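RE68036p (Drosophila melanogaster, PDB 1SQH) is of unknown function but belongs to the acetyltransferase clan and may transfer acyl groups to glycine. Local coordinates at residues Asn33-Trp45 / Ala224-Met236. Residues are numbered along the deposited sequence; the frame is centred on the assembly and turned at random.
Sequences NFHYLLLYNQRKW and AWIFQNDFSGLGM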
loop_
_atom_site.group_PDB
_atom_site.type_symbol
_atom_site.label_atom_id
_atom_site.label_comp_id
_atom_site.label_asym_id
_atom_site.label_seq_id
_atom_site.Cartn_x
_atom_site.Cartn_y
_atom_site.Cartn_z
ATOM N N ASN A 33 5.163 5.583 -11.183
ATOM C CA ASN A 33 5.560 4.214 -10.877
ATOM C C ASN A 33 5.265 3.815 -9.422
ATOM O O ASN A 33 5.616 4.527 -8.483
ATOM C CB ASN A 33 7.040 4.063 -11.207
ATOM C CG ASN A 33 7.561 2.706 -10.868
ATOM O OD1 ASN A 33 8.002 2.463 -9.739
ATOM N ND2 ASN A 33 7.507 1.792 -11.840
ATOM N N PHE A 34 4.627 2.662 -9.238
ATOM C CA PHE A 34 4.260 2.201 -7.906
ATOM C C PHE A 34 5.394 1.857 -6.946
ATOM O O PHE A 34 5.222 1.948 -5.724
ATOM C CB PHE A 34 3.294 1.027 -8.022
ATOM C CG PHE A 34 1.886 1.444 -8.329
ATOM C CD1 PHE A 34 0.973 1.666 -7.298
ATOM C CD2 PHE A 34 1.478 1.654 -9.641
ATOM C CE1 PHE A 34 -0.333 2.092 -7.570
ATOM C CE2 PHE A 34 0.180 2.077 -9.928
ATOM C CZ PHE A 34 -0.727 2.297 -8.894
ATOM N N HIS A 35 6.544 1.451 -7.468
ATOM C CA HIS A 35 7.653 1.147 -6.588
ATOM C C HIS A 35 8.225 2.464 -6.122
ATOM O O HIS A 35 8.662 2.594 -4.973
ATOM C CB HIS A 35 8.690 0.283 -7.303
ATOM C CG HIS A 35 8.241 -1.134 -7.460
ATOM N ND1 HIS A 35 8.244 -2.029 -6.412
ATOM C CD2 HIS A 35 7.629 -1.760 -8.494
ATOM C CE1 HIS A 35 7.647 -3.146 -6.793
ATOM N NE2 HIS A 35 7.263 -3.008 -8.050
ATOM N N TYR A 36 8.196 3.459 -7.001
ATOM C CA TYR A 36 8.665 4.775 -6.604
ATOM C C TYR A 36 7.729 5.286 -5.499
ATOM O O TYR A 36 8.182 5.839 -4.491
ATOM C CB TYR A 36 8.618 5.749 -7.787
ATOM C CG TYR A 36 8.581 7.193 -7.341
ATOM C CD1 TYR A 36 9.730 7.826 -6.867
ATOM C CD2 TYR A 36 7.381 7.913 -7.341
ATOM C CE1 TYR A 36 9.697 9.134 -6.402
ATOM C CE2 TYR A 36 7.334 9.228 -6.877
ATOM C CZ TYR A 36 8.499 9.834 -6.409
ATOM O OH TYR A 36 8.471 11.142 -5.972
ATOM N N LEU A 37 6.423 5.095 -5.695
ATOM C CA LEU A 37 5.434 5.563 -4.725
ATOM C C LEU A 37 5.632 4.906 -3.368
ATOM O O LEU A 37 5.552 5.568 -2.328
ATOM C CB LEU A 37 4.018 5.318 -5.257
ATOM C CG LEU A 37 3.718 6.297 -6.408
ATOM C CD1 LEU A 37 2.380 6.004 -7.079
ATOM C CD2 LEU A 37 3.736 7.713 -5.832
ATOM N N LEU A 38 5.909 3.603 -3.393
ATOM C CA LEU A 38 6.152 2.834 -2.187
ATOM C C LEU A 38 7.382 3.403 -1.470
ATOM O O LEU A 38 7.343 3.655 -0.262
ATOM C CB LEU A 38 6.360 1.364 -2.568
ATOM C CG LEU A 38 7.020 0.327 -1.650
ATOM C CD1 LEU A 38 6.819 0.671 -0.199
ATOM C CD2 LEU A 38 6.422 -1.045 -1.979
ATOM N N LEU A 39 8.456 3.619 -2.229
ATOM C CA LEU A 39 9.699 4.158 -1.680
ATOM C C LEU A 39 9.459 5.579 -1.184
ATOM O O LEU A 39 9.876 5.959 -0.078
ATOM C CB LEU A 39 10.802 4.144 -2.748
ATOM C CG LEU A 39 11.804 2.974 -2.760
ATOM C CD1 LEU A 39 11.103 1.661 -2.509
ATOM C CD2 LEU A 39 12.528 2.942 -4.110
ATOM N N TYR A 40 8.787 6.369 -2.014
ATOM C CA TYR A 40 8.456 7.735 -1.648
ATOM C C TYR A 40 7.648 7.737 -0.341
ATOM O O TYR A 40 7.948 8.480 0.602
ATOM C CB TYR A 40 7.625 8.372 -2.758
ATOM C CG TYR A 40 6.945 9.638 -2.322
ATOM C CD1 TYR A 40 7.608 10.858 -2.374
ATOM C CD2 TYR A 40 5.645 9.610 -1.824
ATOM C CE1 TYR A 40 6.987 12.032 -1.943
ATOM C CE2 TYR A 40 5.021 10.766 -1.386
ATOM C CZ TYR A 40 5.694 11.977 -1.452
ATOM O OH TYR A 40 5.045 13.132 -1.061
ATOM N N ASN A 41 6.623 6.895 -0.288
ATOM C CA ASN A 41 5.784 6.837 0.891
ATOM C C ASN A 41 6.537 6.455 2.161
ATOM O O ASN A 41 6.414 7.141 3.191
ATOM C CB ASN A 41 4.633 5.857 0.677
ATOM C CG ASN A 41 3.721 5.777 1.877
ATOM O OD1 ASN A 41 2.906 6.660 2.117
ATOM N ND2 ASN A 41 3.878 4.722 2.657
ATOM N N GLN A 42 7.315 5.374 2.095
ATOM C CA GLN A 42 8.051 4.922 3.269
ATOM C C GLN A 42 8.966 6.005 3.818
ATOM O O GLN A 42 8.951 6.290 5.015
ATOM C CB GLN A 42 8.873 3.678 2.956
ATOM C CG GLN A 42 9.510 3.064 4.209
ATOM C CD GLN A 42 8.468 2.767 5.279
ATOM O OE1 GLN A 42 7.607 1.908 5.093
ATOM N NE2 GLN A 42 8.528 3.491 6.394
ATOM N N ARG A 43 9.765 6.610 2.947
ATOM C CA ARG A 43 10.667 7.658 3.392
ATOM C C ARG A 43 9.891 8.850 3.959
ATOM O O ARG A 43 10.384 9.536 4.859
ATOM C CB ARG A 43 11.583 8.091 2.248
ATOM C CG ARG A 43 12.576 7.001 1.873
ATOM C CD ARG A 43 13.444 6.608 3.073
ATOM N NE ARG A 43 14.487 7.600 3.341
ATOM C CZ ARG A 43 15.062 7.783 4.529
ATOM N NH1 ARG A 43 14.691 7.046 5.572
ATOM N NH2 ARG A 43 16.019 8.691 4.666
ATOM N N LYS A 44 8.685 9.100 3.447
ATOM C CA LYS A 44 7.883 10.196 3.976
ATOM C C LYS A 44 7.565 9.883 5.435
ATOM O O LYS A 44 7.729 10.741 6.317
ATOM C CB LYS A 44 6.578 10.352 3.200
ATOM C CG LYS A 44 5.667 11.447 3.771
ATOM C CD LYS A 44 4.422 11.683 2.918
ATOM C CE LYS A 44 3.520 10.464 2.892
ATOM N NZ LYS A 44 2.261 10.746 2.151
ATOM N N TRP A 45 7.119 8.645 5.683
ATOM C CA TRP A 45 6.792 8.207 7.036
ATOM C C TRP A 45 8.036 8.217 7.924
ATOM O O TRP A 45 7.978 8.661 9.079
ATOM C CB TRP A 45 6.199 6.790 7.036
ATOM C CG TRP A 45 4.757 6.709 6.609
ATOM C CD1 TRP A 45 3.840 7.726 6.585
ATOM C CD2 TRP A 45 4.056 5.527 6.195
ATOM N NE1 TRP A 45 2.616 7.249 6.182
ATOM C CE2 TRP A 45 2.719 5.906 5.936
ATOM C CE3 TRP A 45 4.430 4.184 6.023
ATOM C CZ2 TRP A 45 1.749 4.985 5.511
ATOM C CZ3 TRP A 45 3.466 3.269 5.602
ATOM C CH2 TRP A 45 2.139 3.678 5.351
ATOM N N ALA A 224 -19.184 6.092 6.754
ATOM C CA ALA A 224 -18.363 5.873 5.561
ATOM C C ALA A 224 -16.990 6.504 5.795
ATOM O O ALA A 224 -16.879 7.507 6.503
ATOM C CB ALA A 224 -19.034 6.499 4.334
ATOM N N TRP A 225 -15.950 5.934 5.198
ATOM C CA TRP A 225 -14.604 6.462 5.405
ATOM C C TRP A 225 -13.630 6.119 4.276
ATOM O O TRP A 225 -13.884 5.233 3.460
ATOM C CB TRP A 225 -14.064 5.934 6.741
ATOM C CG TRP A 225 -14.189 4.446 6.852
ATOM C CD1 TRP A 225 -13.350 3.511 6.318
ATOM C CD2 TRP A 225 -15.284 3.721 7.423
ATOM N NE1 TRP A 225 -13.858 2.247 6.510
ATOM C CE2 TRP A 225 -15.045 2.348 7.185
ATOM C CE3 TRP A 225 -16.448 4.099 8.105
ATOM C CZ2 TRP A 225 -15.933 1.349 7.607
ATOM C CZ3 TRP A 225 -17.333 3.106 8.524
ATOM C CH2 TRP A 225 -17.068 1.746 8.271
ATOM N N ILE A 226 -12.509 6.833 4.246
ATOM C CA ILE A 226 -11.484 6.628 3.235
ATOM C C ILE A 226 -10.145 6.991 3.886
ATOM O O ILE A 226 -10.068 7.913 4.699
ATOM C CB ILE A 226 -11.783 7.509 1.983
ATOM C CG1 ILE A 226 -11.067 6.955 0.747
ATOM C CG2 ILE A 226 -11.366 8.951 2.239
ATOM C CD1 ILE A 226 -9.626 7.330 0.669
ATOM N N PHE A 227 -9.097 6.247 3.548
ATOM C CA PHE A 227 -7.770 6.478 4.123
ATOM C C PHE A 227 -6.739 6.825 3.068
ATOM O O PHE A 227 -6.973 6.632 1.871
ATOM C CB PHE A 227 -7.230 5.208 4.785
ATOM C CG PHE A 227 -7.776 4.925 6.138
ATOM C CD1 PHE A 227 -9.013 4.302 6.290
ATOM C CD2 PHE A 227 -7.018 5.224 7.272
ATOM C CE1 PHE A 227 -9.489 3.975 7.559
ATOM C CE2 PHE A 227 -7.481 4.906 8.549
ATOM C CZ PHE A 227 -8.717 4.277 8.696
ATOM N N GLN A 228 -5.590 7.329 3.521
ATOM C CA GLN A 228 -4.475 7.565 2.616
ATOM C C GLN A 228 -3.787 6.215 2.815
ATOM O O GLN A 228 -3.802 5.694 3.927
ATOM C CB GLN A 228 -3.553 8.680 3.111
ATOM C CG GLN A 228 -2.410 8.956 2.129
ATOM C CD GLN A 228 -1.641 10.221 2.455
ATOM O OE1 GLN A 228 -0.978 10.796 1.588
ATOM N NE2 GLN A 228 -1.715 10.654 3.702
ATOM N N ASN A 229 -3.189 5.637 1.780
ATOM C CA ASN A 229 -2.578 4.319 1.955
ATOM C C ASN A 229 -1.053 4.278 1.993
ATOM O O ASN A 229 -0.395 5.318 2.076
ATOM C CB ASN A 229 -3.107 3.357 0.880
ATOM C CG ASN A 229 -2.575 3.663 -0.499
ATOM O OD1 ASN A 229 -1.834 4.626 -0.703
ATOM N ND2 ASN A 229 -2.947 2.833 -1.465
ATOM N N ASP A 230 -0.490 3.071 1.937
ATOM C CA ASP A 230 0.956 2.924 1.995
ATOM C C ASP A 230 1.677 3.261 0.687
ATOM O O ASP A 230 2.864 2.966 0.517
ATOM C CB ASP A 230 1.342 1.521 2.502
ATOM C CG ASP A 230 0.539 0.395 1.841
ATOM O OD1 ASP A 230 -0.423 0.670 1.088
ATOM O OD2 ASP A 230 0.877 -0.786 2.092
ATOM N N PHE A 231 0.947 3.890 -0.229
ATOM C CA PHE A 231 1.501 4.336 -1.501
ATOM C C PHE A 231 1.158 5.826 -1.613
ATOM O O PHE A 231 1.277 6.430 -2.685
ATOM C CB PHE A 231 0.885 3.578 -2.688
ATOM C CG PHE A 231 1.404 2.175 -2.853
ATOM C CD1 PHE A 231 0.816 1.114 -2.168
ATOM C CD2 PHE A 231 2.498 1.921 -3.688
ATOM C CE1 PHE A 231 1.307 -0.194 -2.305
ATOM C CE2 PHE A 231 3.007 0.627 -3.836
ATOM C CZ PHE A 231 2.408 -0.441 -3.144
ATOM N N SER A 232 0.732 6.394 -0.483
ATOM C CA SER A 232 0.346 7.804 -0.373
ATOM C C SER A 232 -0.865 8.125 -1.224
ATOM O O SER A 232 -1.191 9.295 -1.447
ATOM C CB SER A 232 1.507 8.722 -0.762
ATOM O OG SER A 232 2.558 8.609 0.177
ATOM N N GLY A 233 -1.529 7.069 -1.690
ATOM C CA GLY A 233 -2.720 7.213 -2.506
ATOM C C GLY A 233 -3.965 6.904 -1.692
ATOM O O GLY A 233 -3.966 7.055 -0.474
ATOM N N LEU A 234 -5.020 6.452 -2.360
ATOM C CA LEU A 234 -6.284 6.138 -1.689
ATOM C C LEU A 234 -6.390 4.680 -1.296
ATOM O O LEU A 234 -5.901 3.805 -2.006
ATOM C CB LEU A 234 -7.478 6.469 -2.594
ATOM C CG LEU A 234 -8.093 7.870 -2.659
ATOM C CD1 LEU A 234 -7.018 8.935 -2.684
ATOM C CD2 LEU A 234 -8.988 7.953 -3.898
ATOM N N GLY A 235 -7.056 4.426 -0.174
ATOM C CA GLY A 235 -7.243 3.057 0.272
ATOM C C GLY A 235 -8.349 2.856 1.302
ATOM O O GLY A 235 -8.850 3.811 1.899
HETATM N N MSE A 236 -8.725 1.592 1.491
HETATM C CA MSE A 236 -9.738 1.190 2.460
HETATM C C MSE A 236 -11.041 1.973 2.418
HETATM O O MSE A 236 -11.636 2.260 3.464
HETATM C CB MSE A 236 -9.148 1.269 3.865
HETATM C CG MSE A 236 -8.018 0.294 4.095
HETATM SE SE MSE A 236 -6.713 1.002 5.316
HETATM C CE MSE A 236 -5.657 1.977 3.992
HETATM O O HOH W 1 5.251 2.645 1.745
#
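N41, on helix 34-51, meets the hairpin loop between strands 222-228 and 234-239 through both ends of its amide. S232 OG donates to N41 OD1 (2.8 Å) on a lone pair in the carbonyl plane and accepts from K44 NZ, so one serine hydroxyl links two side chains a helical turn apart. On the amide's other end, N41 ND2 gives one of its hydrogens to a water, which in turn donates to D230 O and L38 O. The same ND2 sits 3.2 Å above one face of the W45 ring, offset toward its rim, and W45 CH2 packs on D230 CB at 3.7 Å. With CG opposite the backbone N (chi1 -179°), the N41 amide lies against the loop; an alanine here would probably leave S232 OG without its acceptor and the water without one of its three partners.

Nearer the start of the helix, L38 CB and L37 CB lie against the ring of F231 from the loop (L38 CB to F231 CE2, 3.7 Å), while F34 turns its ring edge to the F231 face in an offset edge-to-face pair, planes 68° apart. A second shell sets these groups: E264 takes both K44 NZ and Y40 OH, N209 holds W45 NE1, and N229 OD1 accepts from F231 N and G233 N from opposite faces of its plane. The bond to F231 N makes an Asx turn in a β-hairpin loop, which here docks on a helix and joins the DUF5645 region to the FR47-like region, both of the acetyltransferase clan.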